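Local coordinates for glucose-inhibited division protein A-related protein, probable oxidoreductase (Thermus thermophilus, PDB 2CUL) that binds FAD in a Rossmann-type fold and is probably an oxidoreductase related to the glucose-inhibited division protein GidA, at residues 90-95 with 105-110. Residues are numbered along the deposited sequence; the frame is centred on the assembly and turned at random.
Sequences TATGLL and RTWEGP. With FAD (flavin-adenine dinucleotide), chain B.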
loop_
_atom_site.group_PDB
_atom_site.type_symbol
_atom_site.label_atom_id
_atom_site.label_comp_id
_atom_site.label_asym_id
_atom_site.label_seq_id
_atom_site.Cartn_x
_atom_site.Cartn_y
_atom_site.Cartn_z
ATOM N N THR A 90 8.456 0.893 -9.600
ATOM C CA THR A 90 7.817 -0.413 -9.463
ATOM C C THR A 90 8.710 -1.332 -8.638
ATOM O O THR A 90 9.746 -1.789 -9.120
ATOM C CB THR A 90 7.580 -1.058 -10.836
ATOM O OG1 THR A 90 6.840 -0.154 -11.666
ATOM C CG2 THR A 90 6.792 -2.350 -10.681
ATOM N N ALA A 91 8.320 -1.595 -7.393
ATOM C CA ALA A 91 9.111 -2.463 -6.532
ATOM C C ALA A 91 9.116 -3.873 -7.102
ATOM O O ALA A 91 8.068 -4.432 -7.423
ATOM C CB ALA A 91 8.548 -2.468 -5.112
ATOM N N THR A 92 10.307 -4.450 -7.218
ATOM C CA THR A 92 10.446 -5.789 -7.777
ATOM C C THR A 92 11.072 -6.782 -6.807
ATOM O O THR A 92 11.127 -7.979 -7.086
ATOM C CB THR A 92 11.310 -5.758 -9.052
ATOM O OG1 THR A 92 12.568 -5.135 -8.758
ATOM C CG2 THR A 92 10.605 -4.988 -10.160
ATOM N N GLY A 93 11.548 -6.288 -5.672
ATOM C CA GLY A 93 12.163 -7.172 -4.700
ATOM C C GLY A 93 12.660 -6.425 -3.482
ATOM O O GLY A 93 12.669 -5.196 -3.456
ATOM N N LEU A 94 13.073 -7.166 -2.463
ATOM C CA LEU A 94 13.562 -6.552 -1.238
ATOM C C LEU A 94 15.075 -6.370 -1.244
ATOM O O LEU A 94 15.814 -7.283 -1.622
ATOM C CB LEU A 94 13.173 -7.411 -0.028
ATOM C CG LEU A 94 11.687 -7.733 0.166
ATOM C CD1 LEU A 94 11.507 -8.503 1.468
ATOM C CD2 LEU A 94 10.872 -6.444 0.195
ATOM N N LEU A 95 15.537 -5.184 -0.855
ATOM C CA LEU A 95 16.973 -4.938 -0.765
ATOM C C LEU A 95 17.358 -5.450 0.615
ATOM O O LEU A 95 16.817 -4.994 1.621
ATOM C CB LEU A 95 17.290 -3.445 -0.855
ATOM C CG LEU A 95 17.194 -2.757 -2.211
ATOM C CD1 LEU A 95 17.548 -1.283 -2.044
ATOM C CD2 LEU A 95 18.149 -3.420 -3.196
ATOM N N ARG A 105 14.231 -3.039 -4.591
ATOM C CA ARG A 105 14.792 -2.909 -5.922
ATOM C C ARG A 105 13.602 -2.449 -6.754
ATOM O O ARG A 105 12.454 -2.705 -6.383
ATOM C CB ARG A 105 15.279 -4.260 -6.451
ATOM C CG ARG A 105 16.482 -4.824 -5.725
ATOM C CD ARG A 105 17.136 -5.937 -6.535
ATOM N NE ARG A 105 16.254 -7.083 -6.748
ATOM C CZ ARG A 105 15.771 -7.848 -5.774
ATOM N NH1 ARG A 105 16.078 -7.589 -4.509
ATOM N NH2 ARG A 105 14.995 -8.885 -6.066
ATOM N N THR A 106 13.858 -1.753 -7.855
ATOM C CA THR A 106 12.766 -1.310 -8.715
ATOM C C THR A 106 13.026 -1.770 -10.139
ATOM O O THR A 106 14.174 -1.948 -10.553
ATOM C CB THR A 106 12.582 0.228 -8.704
ATOM O OG1 THR A 106 13.681 0.857 -9.372
ATOM C CG2 THR A 106 12.493 0.738 -7.270
ATOM N N TRP A 107 11.949 -1.968 -10.885
ATOM C CA TRP A 107 12.047 -2.435 -12.258
ATOM C C TRP A 107 12.833 -1.464 -13.125
ATOM O O TRP A 107 13.631 -1.871 -13.974
ATOM C CB TRP A 107 10.653 -2.612 -12.855
ATOM C CG TRP A 107 10.658 -3.467 -14.079
ATOM C CD1 TRP A 107 10.595 -4.832 -14.126
ATOM C CD2 TRP A 107 10.791 -3.025 -15.435
ATOM N NE1 TRP A 107 10.681 -5.264 -15.428
ATOM C CE2 TRP A 107 10.802 -4.175 -16.251
ATOM C CE3 TRP A 107 10.904 -1.765 -16.038
ATOM C CZ2 TRP A 107 10.922 -4.106 -17.642
ATOM C CZ3 TRP A 107 11.024 -1.696 -17.423
ATOM C CH2 TRP A 107 11.031 -2.861 -18.208
ATOM N N GLU A 108 12.599 -0.177 -12.902
ATOM C CA GLU A 108 13.261 0.863 -13.666
ATOM C C GLU A 108 14.762 0.928 -13.402
ATOM O O GLU A 108 15.506 1.534 -14.177
ATOM C CB GLU A 108 12.592 2.210 -13.377
ATOM C CG GLU A 108 11.098 2.268 -13.756
ATOM C CD GLU A 108 10.142 1.616 -12.746
ATOM O OE1 GLU A 108 10.571 1.204 -11.648
ATOM O OE2 GLU A 108 8.933 1.532 -13.058
ATOM N N GLY A 109 15.202 0.303 -12.311
ATOM C CA GLY A 109 16.620 0.272 -11.992
ATOM C C GLY A 109 17.084 0.852 -10.664
ATOM O O GLY A 109 17.739 0.162 -9.885
ATOM N N PRO A 110 16.767 2.119 -10.372
ATOM C CA PRO A 110 17.195 2.737 -9.113
ATOM C C PRO A 110 16.591 2.149 -7.844
ATOM O O PRO A 110 15.371 2.039 -7.716
ATOM C CB PRO A 110 16.783 4.200 -9.285
ATOM C CG PRO A 110 16.776 4.391 -10.779
ATOM C CD PRO A 110 16.135 3.114 -11.253
HETATM P PA FAD B . -4.614 -0.299 -2.573
HETATM O O1A FAD B . -5.003 -1.192 -3.677
HETATM O O2A FAD B . -5.487 0.848 -2.214
HETATM O O5B FAD B . -3.161 0.292 -2.859
HETATM C C5B FAD B . -2.092 -0.579 -3.232
HETATM C C4B FAD B . -1.077 0.295 -3.959
HETATM O O4B FAD B . 0.136 -0.454 -4.041
HETATM C C3B FAD B . -1.465 0.657 -5.407
HETATM O O3B FAD B . -1.339 2.039 -5.660
HETATM C C2B FAD B . -0.540 -0.191 -6.228
HETATM O O2B FAD B . -0.295 0.255 -7.541
HETATM C C1B FAD B . 0.693 -0.245 -5.331
HETATM N N9A FAD B . 1.611 -1.349 -5.602
HETATM C C8A FAD B . 1.327 -2.694 -5.561
HETATM N N7A FAD B . 2.385 -3.440 -5.856
HETATM C C5A FAD B . 3.395 -2.530 -6.096
HETATM C C6A FAD B . 4.754 -2.698 -6.455
HETATM N N6A FAD B . 5.328 -3.875 -6.631
HETATM N N1A FAD B . 5.515 -1.552 -6.623
HETATM C C2A FAD B . 4.943 -0.312 -6.445
HETATM N N3A FAD B . 3.647 -0.089 -6.102
HETATM C C4A FAD B . 2.919 -1.227 -5.942
HETATM N N1 FAD B . -13.370 -1.698 0.005
HETATM C C2 FAD B . -14.371 -0.758 0.095
HETATM O O2 FAD B . -14.512 -0.089 1.089
HETATM N N3 FAD B . -15.230 -0.588 -1.002
HETATM C C4 FAD B . -15.145 -1.306 -2.175
HETATM O O4 FAD B . -15.945 -1.102 -3.113
HETATM C C4X FAD B . -14.121 -2.272 -2.265
HETATM N N5 FAD B . -13.978 -3.041 -3.412
HETATM C C5X FAD B . -12.977 -3.990 -3.506
HETATM C C6 FAD B . -12.855 -4.750 -4.669
HETATM C C7 FAD B . -11.852 -5.725 -4.826
HETATM C C7M FAD B . -11.775 -6.506 -6.114
HETATM C C8 FAD B . -10.929 -5.933 -3.739
HETATM C C8M FAD B . -9.823 -6.949 -3.827
HETATM C C9 FAD B . -11.044 -5.175 -2.548
HETATM C C9A FAD B . -12.059 -4.193 -2.401
HETATM N N10 FAD B . -12.212 -3.397 -1.210
HETATM C C10 FAD B . -13.242 -2.441 -1.142
HETATM C "C1'" FAD B . -11.301 -3.567 -0.008
HETATM C "C2'" FAD B . -10.227 -2.492 0.278
HETATM O "O2'" FAD B . -10.840 -1.361 0.836
HETATM C "C3'" FAD B . -9.447 -2.075 -0.985
HETATM O "O3'" FAD B . -8.797 -3.195 -1.584
HETATM C "C4'" FAD B . -8.345 -1.035 -0.696
HETATM O "O4'" FAD B . -7.859 -0.460 -1.906
HETATM C "C5'" FAD B . -7.204 -1.721 0.081
HETATM O "O5'" FAD B . -6.192 -0.752 0.401
HETATM P P FAD B . -4.643 -1.050 0.244
HETATM O O1P FAD B . -3.983 0.176 0.723
HETATM O O2P FAD B . -4.269 -2.327 0.941
HETATM O O3P FAD B . -4.407 -1.264 -1.298
HETATM O O HOH W 1 13.941 -5.352 -11.252
HETATM O O HOH W 2 13.639 -9.181 -8.328
#
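Arg105 bends at its third torsion (chi3 -62°), which folds its guanidinium back across Gly93, and Glu108 bends at its second (chi2 79°), which turns its carboxylate toward Thr90. The carboxylate meets the start of 90-95. Glu108 OE1 takes the backbone N-H of Thr90 on its syn side, 3.0 Å from Thr90 N. The other oxygen, OE2, faces the Thr90 hydroxyl and is also bonded by Gln88. Next along, Trp107 N donates to Thr90 O in the carbonyl plane at 2.8 Å. Thr92 CG2 sits at the edge of the Trp107 indole, in its plane, 4.0 Å from Trp107 CD1, while Tyr146 meets that ring edge-to-face. Two further backbone bonds tie the strands: Thr92 N to Arg105 O and Arg105 N to Gly93 O, both 2.9 Å. One face of the guanidinium lies over Gly93 CA, off-centre toward its rim, where a side chain on this glycine would collide with Arg105 NH2. Leu94 O is at its edge, 2.9 Å from Arg105 NH1. Leu95 CD2 packs on the aliphatic part, 3.3 Å from Arg105 CG. Arg105 NH2 forms a salt bridge with Asp152, and a water links it to Thr92 O. A leucine in place of Arg105 would probably leave Asp152 without its charged mate and the water at Thr92 O without this second partner. The other edge of 90-95 serves the cofactor. Ala91 N donates to FAD N1A at 2.9 Å, and Ala91 O accepts from FAD N6A, so the backbone reads the adenine edge. Thr106 to Gly109 form a type I turn where strand 100-106 ends. This is an antiparallel beta hairpin of strands 84-97 and 100-106, at the adenine end of the FAD site in a Rossmann-type fold.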